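Side-chain contact in extracellular solute-binding protein family 1 (Alicyclobacillus acidocaldarius subsp. acidocaldarius, PDB 4OVJ), which probably binds a solute outside the cell and delivers it to an ABC transporter, as other family 1 solute-binding proteins do: residues H195-Y200 against E211-S216. Residues are numbered along the deposited sequence; the frame is centred on the assembly and turned at random. Where two conformers were deposited one is given.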
loop_
_atom_site.group_PDB
_atom_site.type_symbol
_atom_site.label_atom_id
_atom_site.label_comp_id
_atom_site.label_asym_id
_atom_site.label_seq_id
_atom_site.Cartn_x
_atom_site.Cartn_y
_atom_site.Cartn_z
ATOM N N HIS A 195 -2.761 16.751 8.380
ATOM C CA HIS A 195 -2.734 17.716 9.465
ATOM C C HIS A 195 -1.378 17.806 10.144
ATOM O O HIS A 195 -1.277 18.334 11.249
ATOM C CB HIS A 195 -3.845 17.386 10.461
ATOM C CG HIS A 195 -5.202 17.646 9.899
ATOM N ND1 HIS A 195 -5.812 16.803 8.997
ATOM C CD2 HIS A 195 -6.028 18.706 10.043
ATOM C CE1 HIS A 195 -6.975 17.313 8.637
ATOM N NE2 HIS A 195 -7.128 18.468 9.259
ATOM N N GLY A 196 -0.338 17.332 9.463
ATOM C CA GLY A 196 1.030 17.431 9.964
ATOM C C GLY A 196 1.312 16.490 11.112
ATOM O O GLY A 196 2.274 16.677 11.857
ATOM N N GLN A 197 0.489 15.457 11.226
ATOM C CA GLN A 197 0.559 14.497 12.327
ATOM C C GLN A 197 0.662 13.076 11.757
ATOM O O GLN A 197 0.814 12.890 10.534
ATOM C CB GLN A 197 -0.651 14.710 13.240
ATOM C CG GLN A 197 -0.582 16.064 13.935
ATOM C CD GLN A 197 -1.828 16.455 14.690
ATOM O OE1 GLN A 197 -2.751 15.665 14.863
ATOM N NE2 GLN A 197 -1.857 17.698 15.148
ATOM N N HIS A 198 0.633 12.077 12.634
ATOM C CA HIS A 198 0.833 10.687 12.235
ATOM C C HIS A 198 0.072 9.795 13.178
ATOM O O HIS A 198 -0.203 10.194 14.294
ATOM C CB HIS A 198 2.323 10.320 12.301
ATOM C CG HIS A 198 3.189 11.219 11.481
ATOM N ND1 HIS A 198 3.774 12.358 11.990
ATOM C CD2 HIS A 198 3.523 11.177 10.172
ATOM C CE1 HIS A 198 4.446 12.972 11.032
ATOM N NE2 HIS A 198 4.305 12.279 9.918
ATOM N N LEU A 199 -0.232 8.567 12.766
ATOM C CA LEU A 199 -0.840 7.626 13.704
ATOM C C LEU A 199 0.032 7.486 14.953
ATOM O O LEU A 199 -0.480 7.505 16.069
ATOM C CB LEU A 199 -1.063 6.259 13.064
ATOM C CG LEU A 199 -2.067 6.261 11.899
ATOM C CD1 LEU A 199 -2.214 4.865 11.314
ATOM C CD2 LEU A 199 -3.412 6.813 12.326
ATOM N N TYR A 200 1.338 7.337 14.751
ATOM C CA TYR A 200 2.284 7.171 15.861
ATOM C C TYR A 200 3.386 8.195 15.791
ATOM O O TYR A 200 3.691 8.729 14.732
ATOM C CB TYR A 200 2.922 5.786 15.826
ATOM C CG TYR A 200 1.935 4.659 15.824
ATOM C CD1 TYR A 200 1.336 4.250 16.995
ATOM C CD2 TYR A 200 1.580 4.010 14.640
ATOM C CE1 TYR A 200 0.421 3.220 17.010
ATOM C CE2 TYR A 200 0.660 2.979 14.645
ATOM C CZ TYR A 200 0.085 2.587 15.839
ATOM O OH TYR A 200 -0.829 1.564 15.876
ATOM N N GLU A 211 -6.279 15.051 19.738
ATOM C CA GLU A 211 -7.709 14.787 19.789
ATOM C C GLU A 211 -8.478 15.569 18.730
ATOM O O GLU A 211 -9.379 15.023 18.093
ATOM C CB GLU A 211 -8.249 15.099 21.176
ATOM C CG GLU A 211 -9.669 14.640 21.401
ATOM C CD GLU A 211 -10.114 14.919 22.814
ATOM O OE1 GLU A 211 -9.473 14.388 23.748
ATOM O OE2 GLU A 211 -11.084 15.674 22.991
ATOM N N SER A 212 -8.111 16.828 18.557
ATOM C CA SER A 212 -8.741 17.705 17.587
ATOM C C SER A 212 -8.729 17.112 16.179
ATOM O O SER A 212 -9.723 17.143 15.459
ATOM C CB SER A 212 -7.998 19.033 17.581
ATOM O OG SER A 212 -8.728 19.987 16.869
ATOM N N THR A 213 -7.583 16.571 15.795
ATOM C CA THR A 213 -7.416 15.965 14.472
ATOM C C THR A 213 -8.352 14.771 14.273
ATOM O O THR A 213 -8.974 14.615 13.218
ATOM C CB THR A 213 -5.973 15.518 14.313
ATOM O OG1 THR A 213 -5.131 16.667 14.455
ATOM C CG2 THR A 213 -5.748 14.839 12.960
ATOM N N LEU A 214 -8.470 13.937 15.298
ATOM C CA LEU A 214 -9.363 12.786 15.215
ATOM C C LEU A 214 -10.828 13.216 15.241
ATOM O O LEU A 214 -11.630 12.711 14.477
ATOM C CB LEU A 214 -9.079 11.784 16.324
ATOM C CG LEU A 214 -9.978 10.551 16.414
ATOM C CD1 LEU A 214 -10.048 9.838 15.078
ATOM C CD2 LEU A 214 -9.424 9.639 17.500
ATOM N N VAL A 215 -11.172 14.167 16.102
ATOM C CA VAL A 215 -12.556 14.637 16.166
ATOM C C VAL A 215 -12.997 15.283 14.847
ATOM O O VAL A 215 -14.132 15.083 14.413
ATOM C CB VAL A 215 -12.786 15.590 17.359
ATOM C CG1 VAL A 215 -14.176 16.211 17.298
ATOM C CG2 VAL A 215 -12.633 14.818 18.656
ATOM N N SER A 216 -12.110 16.026 14.192
ATOM C CA SER A 216 -12.490 16.658 12.919
ATOM C C SER A 216 -12.757 15.592 11.842
ATOM O O SER A 216 -13.683 15.722 11.034
ATOM C CB SER A 216 -11.463 17.702 12.470
ATOM O OG SER A 216 -10.224 17.111 12.135
#
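T213, in the first turn of helix 211-226, meets both Q197 and H195 through the two branches of its side chain. Its OG1 donates a hydrogen bond of 2.6 Å to OE1 of Q197, approaching from above the amide plane, 39° out of it, with a C=O...O angle of 115°. Extended beyond CG (chi2 171°), the Q197 side chain carries its amide to T213. The same OE1 also accepts the backbone N-H of T210, just ahead of the helix, while OG1 of T213 is further bonded to the hydroxyl of T210. Replacing Q197 by an alanine would probably leave the T210 N-H and the T213 hydroxyl without their shared acceptor and weaken the tie between the loop and the helix start. The methyl of T213, CG2, lies anti to the backbone N and packs 4.0 Å from CB of H195. That histidine follows helix 185-194, which closes in a Schellman motif with G196 as the C' residue, so the contact joins the end of one helix to the beginning of the next in this periplasmic-binding-protein-type fold. One turn beyond T213, S216 turns its OG back to the carbonyl O of T213, 3.0 Å away, and also bonds NE1 of W191. OG of S216 stands 4.4 Å from NE2 of H195, a loose approach; the H195 ring stacks on the W191 indole, and its ND1 hydrogen-bonds to the backbone O of W191.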